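Local coordinates for De novo designed switch protein caging a hemagglutinin binder (sCageHA267_1S) (Synthetic construct, PDB 7CBC), which serves as a designed switch that holds a hemagglutinin-binding module caged against a six-helix bundle, probably for use in a biosensor, at residues 280-285 / 290-295; 106-111 / 205-210. All coordinates share one frame; numbering follows the deposited sequence.

Contact 1: residues 280-285 / 290-295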
loop_
_atom_site.group_PDB
_atom_site.type_symbol
_atom_site.label_atom_id
_atom_site.label_comp_id
_atom_site.label_asym_id
_atom_site.label_seq_id
_atom_site.Cartn_x
_atom_site.Cartn_y
_atom_site.Cartn_z
ATOM N N LYS A 280 0.788 -16.321 15.413
ATOM C CA LYS A 280 0.758 -17.732 15.030
ATOM C C LYS A 280 2.138 -18.213 14.608
ATOM O O LYS A 280 2.592 -19.285 15.035
ATOM C CB LYS A 280 -0.250 -17.968 13.908
ATOM C CG LYS A 280 -0.457 -19.440 13.601
ATOM C CD LYS A 280 -1.470 -19.668 12.479
ATOM C CE LYS A 280 -1.565 -21.162 12.137
ATOM N NZ LYS A 280 -2.570 -21.473 11.084
ATOM N N ILE A 281 2.831 -17.418 13.786
ATOM C CA ILE A 281 4.192 -17.761 13.377
ATOM C C ILE A 281 5.094 -17.963 14.597
ATOM O O ILE A 281 5.809 -18.967 14.694
ATOM C CB ILE A 281 4.747 -16.692 12.418
ATOM C CG1 ILE A 281 4.072 -16.829 11.062
ATOM C CG2 ILE A 281 6.257 -16.830 12.258
ATOM C CD1 ILE A 281 4.333 -15.663 10.116
ATOM N N ALA A 282 5.061 -17.030 15.557
ATOM C CA ALA A 282 5.937 -17.157 16.723
ATOM C C ALA A 282 5.598 -18.374 17.567
ATOM O O ALA A 282 6.490 -18.970 18.180
ATOM C CB ALA A 282 5.858 -15.908 17.590
ATOM N N ALA A 283 4.321 -18.732 17.654
ATOM C CA ALA A 283 3.960 -19.910 18.429
ATOM C C ALA A 283 4.477 -21.176 17.760
ATOM O O ALA A 283 4.933 -22.103 18.439
ATOM C CB ALA A 283 2.446 -19.964 18.615
ATOM N N GLU A 284 4.435 -21.222 16.428
ATOM C CA GLU A 284 4.944 -22.381 15.711
ATOM C C GLU A 284 6.450 -22.512 15.873
ATOM O O GLU A 284 6.973 -23.630 15.942
ATOM C CB GLU A 284 4.540 -22.307 14.235
ATOM C CG GLU A 284 3.141 -22.863 13.969
ATOM C CD GLU A 284 2.517 -22.377 12.657
ATOM O OE1 GLU A 284 3.178 -21.631 11.898
ATOM O OE2 GLU A 284 1.348 -22.741 12.390
ATOM N N PHE A 285 7.161 -21.398 15.994
ATOM C CA PHE A 285 8.562 -21.502 16.371
ATOM C C PHE A 285 8.769 -21.807 17.854
ATOM O O PHE A 285 9.917 -21.871 18.290
ATOM C CB PHE A 285 9.308 -20.217 16.003
ATOM C CG PHE A 285 9.504 -20.033 14.525
ATOM C CD1 PHE A 285 10.417 -20.815 13.833
ATOM C CD2 PHE A 285 8.784 -19.080 13.831
ATOM C CE1 PHE A 285 10.615 -20.657 12.481
ATOM C CE2 PHE A 285 8.975 -18.916 12.462
ATOM C CZ PHE A 285 9.896 -19.719 11.789
ATOM N N GLU A 290 5.076 -14.681 26.902
ATOM C CA GLU A 290 5.889 -13.492 27.139
ATOM C C GLU A 290 6.729 -13.162 25.913
ATOM O O GLU A 290 6.879 -11.990 25.548
ATOM C CB GLU A 290 6.786 -13.697 28.367
ATOM C CG GLU A 290 6.106 -14.426 29.515
ATOM C CD GLU A 290 6.277 -15.948 29.459
ATOM O OE1 GLU A 290 7.330 -16.458 29.921
ATOM O OE2 GLU A 290 5.358 -16.637 28.960
ATOM N N GLN A 291 7.266 -14.185 25.250
ATOM C CA GLN A 291 8.085 -13.939 24.072
ATOM C C GLN A 291 7.241 -13.468 22.896
ATOM O O GLN A 291 7.699 -12.650 22.091
ATOM C CB GLN A 291 8.861 -15.197 23.710
ATOM C CG GLN A 291 9.936 -15.515 24.696
ATOM C CD GLN A 291 10.483 -16.908 24.504
ATOM O OE1 GLN A 291 9.791 -17.802 24.001
ATOM N NE2 GLN A 291 11.741 -17.093 24.862
ATOM N N ILE A 292 6.016 -13.978 22.776
ATOM C CA ILE A 292 5.129 -13.516 21.716
ATOM C C ILE A 292 4.686 -12.083 21.975
ATOM O O ILE A 292 4.660 -11.251 21.057
ATOM C CB ILE A 292 3.934 -14.471 21.573
ATOM C CG1 ILE A 292 4.419 -15.799 21.007
ATOM C CG2 ILE A 292 2.887 -13.874 20.653
ATOM C CD1 ILE A 292 3.390 -16.874 20.997
ATOM N N LYS A 293 4.344 -11.760 23.225
ATOM C CA LYS A 293 3.918 -10.392 23.506
ATOM C C LYS A 293 5.068 -9.401 23.340
ATOM O O LYS A 293 4.841 -8.261 22.919
ATOM C CB LYS A 293 3.306 -10.301 24.906
ATOM C CG LYS A 293 2.032 -11.136 25.061
ATOM C CD LYS A 293 1.154 -10.660 26.216
ATOM C CE LYS A 293 0.033 -9.735 25.732
ATOM N NZ LYS A 293 0.432 -8.302 25.658
ATOM N N GLU A 294 6.305 -9.816 23.642
ATOM C CA GLU A 294 7.446 -8.944 23.383
ATOM C C GLU A 294 7.664 -8.771 21.886
ATOM O O GLU A 294 8.058 -7.692 21.423
ATOM C CB GLU A 294 8.705 -9.503 24.050
ATOM C CG GLU A 294 9.875 -8.514 24.099
ATOM C CD GLU A 294 11.238 -9.195 24.134
ATOM O OE1 GLU A 294 11.339 -10.313 24.691
ATOM O OE2 GLU A 294 12.211 -8.608 23.603
ATOM N N LEU A 295 7.416 -9.831 21.112
ATOM C CA LEU A 295 7.601 -9.744 19.674
ATOM C C LEU A 295 6.556 -8.828 19.047
ATOM O O LEU A 295 6.877 -8.024 18.167
ATOM C CB LEU A 295 7.538 -11.141 19.069
ATOM C CG LEU A 295 7.578 -11.313 17.554
ATOM C CD1 LEU A 295 9.015 -11.249 17.013
ATOM C CD2 LEU A 295 6.946 -12.639 17.200
#
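The methyl of Ala282 meets two branched side chains of the next helix, with Ile292 CG1 at 3.7 Å and Leu295 CD2 at 3.5 Å from its CB. The second of these is tighter than ordinary van der Waals contact. Both partners are one turn apart on helix 289-298, and a single methyl is small enough to meet them together. Ile292 lies with CG1 beside its own backbone N (chi1 -69°) and the chain then extends, which carries CD1 past Ala282 to Ala283; there it stops 4.0 Å from Ala283 CB and 3.9 Å from Ala283 N. One isoleucine arm thus covers two successive alanines. Leu295 instead swings CG anti to the backbone N (chi1 174°), and CD2 is the branch that reaches Ala282. Every touching side chain is apolar, so the pairing rests on the packing and burial of apolar groups. Alanine suits positions 282 and 283 because its short side chain lets the backbones come close, 6.2 Å between the CA atoms of Ala282 and Ile292, although the segment axes stay 9.8 Å apart at an angle of 143°. The two helices form a roughly antiparallel helical hairpin within the small domain that follows the long bundle. Tyr287, in the turn, touches Ala282 and Ile292. Helix 303-315 packs Leu313 on Ala283 and Val310 on Ile292, while Leu295 meets Thr13 of helix 3-46.

Contact 2: residues 106-111 / 205-210; sequences KAIAET and RAHAQL
His207 overlaps the end of Thr111 with the edge of its imidazole, so that CB of Thr111 lies in the ring plane, 3.7 Å from His207 CE1. Thr111 CG2 is equally near that carbon, and OG1 comes within 3.4 Å of His207 NE2. The ring reaches across because CG is anti to the backbone N (chi1 160°), and this extended placement spans segment axes that run 11.5 Å apart and nearly parallel, at 13°. Ile108 runs alongside, pointing the other way, with CG1 4.2 Å from His207 ND1. Thr111 OG1 is fixed by donating to Ala107 O at 2.9 Å, nearly in line with that carbonyl, which also accepts from Thr111 N. A water donates a hydrogen bond to Thr111 OG1 at 2.7 Å and is hydrogen-bonded to His207 NE2 at 3.1 Å, lying in the plane of the ring. A valine in place of Thr111 would probably leave this water without its acceptor on helix 99-142 and break the bridge to the imidazole. Threonine therefore does two jobs, its methyl packing beside His207 CE1 and its hydroxyl donating to a helix carbonyl while accepting from the water. The outcome is a water-mediated polar link in an interface otherwise lined by Ala107 and Ile108.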
loop_
_atom_site.group_PDB
_atom_site.type_symbol
_atom_site.label_atom_id
_atom_site.label_comp_id
_atom_site.label_asym_id
_atom_site.label_seq_id
_atom_site.Cartn_x
_atom_site.Cartn_y
_atom_site.Cartn_z
ATOM N N LYS A 106 19.887 -11.328 3.723
ATOM C CA LYS A 106 19.934 -10.768 2.372
ATOM C C LYS A 106 18.595 -10.941 1.669
ATOM O O LYS A 106 18.151 -10.059 0.918
ATOM C CB LYS A 106 21.061 -11.407 1.564
ATOM C CG LYS A 106 21.026 -11.089 0.065
ATOM C CD LYS A 106 22.343 -11.476 -0.637
ATOM C CE LYS A 106 22.504 -12.997 -0.818
ATOM N NZ LYS A 106 21.652 -13.544 -1.921
ATOM N N ALA A 107 17.925 -12.068 1.907
ATOM C CA ALA A 107 16.615 -12.261 1.303
ATOM C C ALA A 107 15.601 -11.293 1.882
ATOM O O ALA A 107 14.681 -10.874 1.180
ATOM C CB ALA A 107 16.145 -13.702 1.492
ATOM N N ILE A 108 15.749 -10.919 3.150
ATOM C CA ILE A 108 14.820 -9.954 3.724
ATOM C C ILE A 108 15.109 -8.560 3.189
ATOM O O ILE A 108 14.187 -7.782 2.910
ATOM C CB ILE A 108 14.897 -10.003 5.257
ATOM C CG1 ILE A 108 14.427 -11.352 5.758
ATOM C CG2 ILE A 108 14.048 -8.916 5.897
ATOM C CD1 ILE A 108 14.488 -11.405 7.233
ATOM N N ALA A 109 16.390 -8.216 3.038
ATOM C CA ALA A 109 16.724 -6.884 2.546
ATOM C C ALA A 109 16.284 -6.709 1.101
ATOM O O ALA A 109 15.688 -5.683 0.752
ATOM C CB ALA A 109 18.222 -6.622 2.695
ATOM N N GLU A 110 16.562 -7.694 0.243
ATOM C CA GLU A 110 16.116 -7.598 -1.147
ATOM C C GLU A 110 14.606 -7.505 -1.242
ATOM O O GLU A 110 14.064 -6.796 -2.105
ATOM C CB GLU A 110 16.565 -8.812 -1.947
ATOM C CG GLU A 110 18.001 -8.854 -2.381
ATOM C CD GLU A 110 18.237 -10.070 -3.250
ATOM O OE1 GLU A 110 17.725 -10.097 -4.393
ATOM O OE2 GLU A 110 18.890 -11.017 -2.774
ATOM N N THR A 111 13.906 -8.282 -0.418
ATOM C CA THR A 111 12.453 -8.274 -0.493
ATOM C C THR A 111 11.904 -6.926 -0.044
ATOM O O THR A 111 11.008 -6.361 -0.689
ATOM C CB THR A 111 11.883 -9.421 0.349
ATOM O OG1 THR A 111 12.155 -10.671 -0.300
ATOM C CG2 THR A 111 10.407 -9.283 0.471
ATOM N N ARG A 205 9.807 -20.038 5.086
ATOM C CA ARG A 205 8.356 -20.150 4.948
ATOM C C ARG A 205 7.619 -19.095 5.771
ATOM O O ARG A 205 6.574 -18.602 5.332
ATOM C CB ARG A 205 7.877 -21.558 5.323
ATOM C CG ARG A 205 7.977 -22.556 4.173
ATOM C CD ARG A 205 7.259 -23.861 4.479
ATOM N NE ARG A 205 7.625 -24.435 5.773
ATOM C CZ ARG A 205 8.581 -25.350 5.961
ATOM N NH1 ARG A 205 9.296 -25.800 4.935
ATOM N NH2 ARG A 205 8.827 -25.819 7.179
ATOM N N ALA A 206 8.140 -18.730 6.945
ATOM C CA ALA A 206 7.565 -17.610 7.692
ATOM C C ALA A 206 7.762 -16.291 6.954
ATOM O O ALA A 206 6.854 -15.446 6.912
ATOM C CB ALA A 206 8.183 -17.525 9.085
ATOM N N HIS A 207 8.943 -16.089 6.367
ATOM C CA HIS A 207 9.153 -14.902 5.548
ATOM C C HIS A 207 8.133 -14.825 4.424
ATOM O O HIS A 207 7.571 -13.759 4.158
ATOM C CB HIS A 207 10.571 -14.894 4.989
ATOM C CG HIS A 207 10.740 -14.005 3.800
ATOM N ND1 HIS A 207 10.916 -12.641 3.907
ATOM C CD2 HIS A 207 10.737 -14.283 2.474
ATOM C CE1 HIS A 207 11.031 -12.119 2.698
ATOM N NE2 HIS A 207 10.924 -13.095 1.811
ATOM N N ALA A 208 7.895 -15.946 3.733
ATOM C CA ALA A 208 6.976 -15.927 2.599
ATOM C C ALA A 208 5.566 -15.563 3.037
ATOM O O ALA A 208 4.838 -14.868 2.313
ATOM C CB ALA A 208 6.976 -17.276 1.887
ATOM N N GLN A 209 5.164 -16.028 4.220
ATOM C CA GLN A 209 3.854 -15.673 4.747
ATOM C C GLN A 209 3.751 -14.169 5.004
ATOM O O GLN A 209 2.757 -13.525 4.634
ATOM C CB GLN A 209 3.604 -16.480 6.018
ATOM C CG GLN A 209 2.161 -16.728 6.344
ATOM C CD GLN A 209 2.000 -17.677 7.518
ATOM O OE1 GLN A 209 2.950 -18.350 7.930
ATOM N NE2 GLN A 209 0.798 -17.720 8.078
ATOM N N LEU A 210 4.780 -13.581 5.622
ATOM C CA LEU A 210 4.750 -12.143 5.892
ATOM C C LEU A 210 4.812 -11.332 4.604
ATOM O O LEU A 210 4.085 -10.340 4.451
ATOM C CB LEU A 210 5.903 -11.768 6.815
ATOM C CG LEU A 210 5.831 -12.438 8.180
ATOM C CD1 LEU A 210 7.168 -12.371 8.868
ATOM C CD2 LEU A 210 4.758 -11.771 9.026
HETATM O O HOH W 1 10.554 -12.594 -1.181
#

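Contact 2 belongs to the long-helix bundle and joins two helices far apart in sequence; contact 1 closes a short hairpin in the small C-terminal domain. The centre of contact 1 lies about 26 Å from the centre of the chain, that of contact 2 about 17 Å. Three of the four touching residues are buried in contact 2, two of four in contact 1. Contact 1 brings roughly antiparallel neighbours together through small and branched apolar groups, whereas contact 2 spans a wider, nearly parallel pair with an aromatic side chain and a water. They meet on the other faces of helices 274-284 and 195-239, where Ile281 and Phe285 pack on Ala206 and Ile281 also reaches Leu210, seating the small domain on the bundle.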